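Local coordinates for protein phytochrome Response Regulator RcpA (Tolypothrix sp. PCC 7601, PDB 1K68) that probably relays signals from a cyanobacterial phytochrome as a CheY-like response regulator, switched by phosphorylation of an aspartate beside a bound magnesium ion, at residues Val88-Thr93 / Asn109-Lys114. Numbering follows the deposited sequence. Where two conformers were deposited one is given.
Sequences VVVLST and NCYITK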
ATOM      1  N   VAL A  88     -14.573 -16.121 -10.584  1.00 25.77           N
ATOM      2  CA  VAL A  88     -14.294 -15.839  -9.186  1.00 22.03           C
ATOM      3  C   VAL A  88     -12.924 -16.391  -8.842  1.00 25.77           C
ATOM      4  O   VAL A  88     -12.643 -17.567  -9.082  1.00 22.57           O
ATOM      5  CB  VAL A  88     -15.328 -16.497  -8.233  1.00 22.21           C
ATOM      6  CG1 VAL A  88     -14.911 -16.280  -6.759  1.00 23.11           C
ATOM      7  CG2 VAL A  88     -16.703 -15.899  -8.460  1.00 20.59           C
ATOM      8  N   VAL A  89     -12.070 -15.533  -8.295  1.00 24.02           N
ATOM      9  CA  VAL A  89     -10.747 -15.952  -7.864  1.00 25.10           C
ATOM     10  C   VAL A  89     -10.697 -15.790  -6.354  1.00 25.28           C
ATOM     11  O   VAL A  89     -10.716 -14.668  -5.832  1.00 25.54           O
ATOM     12  CB  VAL A  89      -9.617 -15.085  -8.463  1.00 23.23           C
ATOM     13  CG1 VAL A  89      -8.288 -15.449  -7.797  1.00 25.77           C
ATOM     14  CG2 VAL A  89      -9.513 -15.319  -9.957  1.00 25.29           C
ATOM     15  N   VAL A  90     -10.662 -16.903  -5.637  1.00 24.95           N
ATOM     16  CA  VAL A  90     -10.574 -16.809  -4.192  1.00 25.17           C
ATOM     17  C   VAL A  90      -9.125 -16.463  -3.866  1.00 25.26           C
ATOM     18  O   VAL A  90      -8.201 -17.116  -4.353  1.00 24.23           O
ATOM     19  CB  VAL A  90     -11.005 -18.137  -3.520  1.00 23.70           C
ATOM     20  CG1 VAL A  90     -10.453 -18.228  -2.086  1.00 25.89           C
ATOM     21  CG2 VAL A  90     -12.532 -18.201  -3.489  1.00 22.04           C
ATOM     22  N   LEU A  91      -8.943 -15.390  -3.097  1.00 25.12           N
ATOM     23  CA  LEU A  91      -7.627 -14.917  -2.665  1.00 26.65           C
ATOM     24  C   LEU A  91      -7.777 -14.840  -1.156  1.00 27.17           C
ATOM     25  O   LEU A  91      -8.451 -13.955  -0.626  1.00 26.32           O
ATOM     26  CB  LEU A  91      -7.316 -13.531  -3.260  1.00 25.81           C
ATOM     27  CG  LEU A  91      -6.019 -12.827  -2.841  1.00 26.21           C
ATOM     28  CD1 LEU A  91      -4.807 -13.701  -3.141  1.00 24.80           C
ATOM     29  CD2 LEU A  91      -5.914 -11.503  -3.577  1.00 26.98           C
ATOM     30  N   SER A  92      -7.145 -15.781  -0.463  1.00 27.01           N
ATOM     31  CA  SER A  92      -7.291 -15.862   0.977  1.00 28.66           C
ATOM     32  C   SER A  92      -6.023 -16.280   1.715  1.00 30.48           C
ATOM     33  O   SER A  92      -5.119 -16.888   1.135  1.00 30.15           O
ATOM     34  CB  SER A  92      -8.428 -16.858   1.273  1.00 29.21           C
ATOM     35  OG  SER A  92      -8.529 -17.164   2.646  0.50 31.22           O
ATOM     36  N   THR A  93      -5.968 -15.945   3.003  1.00 32.40           N
ATOM     37  CA  THR A  93      -4.834 -16.308   3.847  1.00 31.42           C
ATOM     38  C   THR A  93      -4.944 -17.792   4.171  1.00 31.37           C
ATOM     39  O   THR A  93      -3.965 -18.433   4.540  1.00 31.21           O
ATOM     40  CB  THR A  93      -4.846 -15.550   5.193  1.00 33.64           C
ATOM     41  OG1 THR A  93      -6.135 -15.694   5.803  1.00 35.77           O
ATOM     42  CG2 THR A  93      -4.529 -14.072   4.998  1.00 34.43           C
ATOM     43  N   ASN A 109     -13.197 -20.522  -9.903  1.00 22.15           N
ATOM     44  CA  ASN A 109     -12.346 -20.614 -11.087  1.00 23.27           C
ATOM     45  C   ASN A 109     -10.908 -20.885 -10.660  1.00 24.03           C
ATOM     46  O   ASN A 109     -10.201 -21.652 -11.304  1.00 24.63           O
ATOM     47  CB  ASN A 109     -12.394 -19.328 -11.912  1.00 19.57           C
ATOM     48  CG  ASN A 109     -13.787 -19.020 -12.448  1.00 21.56           C
ATOM     49  OD1 ASN A 109     -14.698 -18.743 -11.680  1.00 20.74           O
ATOM     50  ND2 ASN A 109     -13.952 -19.079 -13.770  1.00 19.04           N
ATOM     51  N   CYS A 110     -10.489 -20.259  -9.566  1.00 24.53           N
ATOM     52  CA  CYS A 110      -9.132 -20.430  -9.071  1.00 25.03           C
ATOM     53  C   CYS A 110      -9.014 -20.077  -7.597  1.00 27.87           C
ATOM     54  O   CYS A 110      -9.755 -19.223  -7.080  1.00 26.17           O
ATOM     55  CB  CYS A 110      -8.166 -19.552  -9.872  1.00 25.42           C
ATOM     56  SG  CYS A 110      -6.432 -19.932  -9.547  1.00 33.32           S
ATOM     57  N   TYR A 111      -8.068 -20.728  -6.922  1.00 25.01           N
ATOM     58  CA  TYR A 111      -7.835 -20.484  -5.499  1.00 25.67           C
ATOM     59  C   TYR A 111      -6.385 -20.048  -5.304  1.00 27.42           C
ATOM     60  O   TYR A 111      -5.455 -20.709  -5.775  1.00 27.09           O
ATOM     61  CB  TYR A 111      -8.119 -21.766  -4.707  1.00 25.71           C
ATOM     62  CG  TYR A 111      -8.150 -21.625  -3.197  1.00 28.88           C
ATOM     63  CD1 TYR A 111      -9.348 -21.780  -2.489  1.00 29.57           C
ATOM     64  CD2 TYR A 111      -6.977 -21.414  -2.468  1.00 26.89           C
ATOM     65  CE1 TYR A 111      -9.372 -21.742  -1.092  1.00 28.77           C
ATOM     66  CE2 TYR A 111      -6.992 -21.367  -1.074  1.00 28.86           C
ATOM     67  CZ  TYR A 111      -8.191 -21.538  -0.395  1.00 30.80           C
ATOM     68  OH  TYR A 111      -8.207 -21.540   0.979  1.00 31.44           O
ATOM     69  N   ILE A 112      -6.190 -18.929  -4.616  1.00 26.72           N
ATOM     70  CA  ILE A 112      -4.842 -18.431  -4.370  1.00 27.44           C
ATOM     71  C   ILE A 112      -4.683 -18.060  -2.904  1.00 26.74           C
ATOM     72  O   ILE A 112      -5.546 -17.407  -2.320  1.00 26.80           O
ATOM     73  CB  ILE A 112      -4.527 -17.186  -5.237  1.00 27.30           C
ATOM     74  CG1 ILE A 112      -4.621 -17.544  -6.722  1.00 29.14           C
ATOM     75  CG2 ILE A 112      -3.130 -16.669  -4.907  1.00 29.65           C
ATOM     76  CD1 ILE A 112      -4.479 -16.370  -7.637  1.00 31.26           C
ATOM     77  N   THR A 113      -3.574 -18.488  -2.314  1.00 28.13           N
ATOM     78  CA  THR A 113      -3.302 -18.185  -0.919  1.00 28.69           C
ATOM     79  C   THR A 113      -2.459 -16.928  -0.837  1.00 30.76           C
ATOM     80  O   THR A 113      -1.489 -16.770  -1.580  1.00 31.03           O
ATOM     81  CB  THR A 113      -2.540 -19.328  -0.239  1.00 31.40           C
ATOM     82  OG1 THR A 113      -1.304 -19.541  -0.929  1.00 35.43           O
ATOM     83  CG2 THR A 113      -3.357 -20.609  -0.280  1.00 27.58           C
ATOM     84  N   LYS A 114      -2.829 -16.030   0.067  1.00 29.52           N
ATOM     85  CA  LYS A 114      -2.090 -14.794   0.235  1.00 29.82           C
ATOM     86  C   LYS A 114      -0.688 -15.102   0.772  1.00 32.05           C
ATOM     87  O   LYS A 114      -0.537 -15.837   1.748  1.00 31.82           O
ATOM     88  CB  LYS A 114      -2.844 -13.879   1.198  1.00 28.84           C
ATOM     89  CG  LYS A 114      -4.207 -13.410   0.684  1.00 26.58           C
ATOM     90  CD  LYS A 114      -4.900 -12.559   1.734  1.00 25.70           C
ATOM     91  CE  LYS A 114      -6.205 -11.998   1.215  1.00 26.39           C
ATOM     92  NZ  LYS A 114      -6.990 -11.400   2.312  1.00 25.94           N
TER
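Val90 N and Ser92 N donate to Cys110 O and Ile112 O, while Ile112 N and Lys114 N donate to Val90 O and Ser92 O, a parallel ladder whose strand directions differ by 18°. At its start Asn109 folds back: with CG beside its own backbone N (chi1 -62°), OD1 takes Val88 N at 2.8 Å from above the amide plane, and Lys78 also binds that oxygen. On one face of the sheet, Val90 CG1 sits over the Tyr111 ring in a CH-pi contact, shifted toward the CD1-CE1 rim and 4.1 Å from the centroid; Tyr111 OH reaches on to Ser94 O. On the other, Ile112 splits its branches, CD1 meeting Val89 CG1 at 3.9 Å and CG2 meeting Leu91 CD1 at 3.8 Å. Lys114 lies across the strand end, fully extended beyond CG, with CD 3.6 Å from Thr93 CG2 and CE 3.5 Å from Leu91 O. That course lets NZ form salt bridges to Glu9 and Asp14 and hydrogen-bond the phosphoryl group at position 62, the receiver-domain phosphorylation site, where Lys114 takes the lysine place of CheY and Thr93 N binds another phosphoryl contact. The strands belong to a beta-alpha-beta unit: 110-113 is the chain's edge strand, and 88-92 pairs on its other side with strand 58-60. Helix 97-105 packs on the Tyr111 face, helix 118-135 on the Ile112 face.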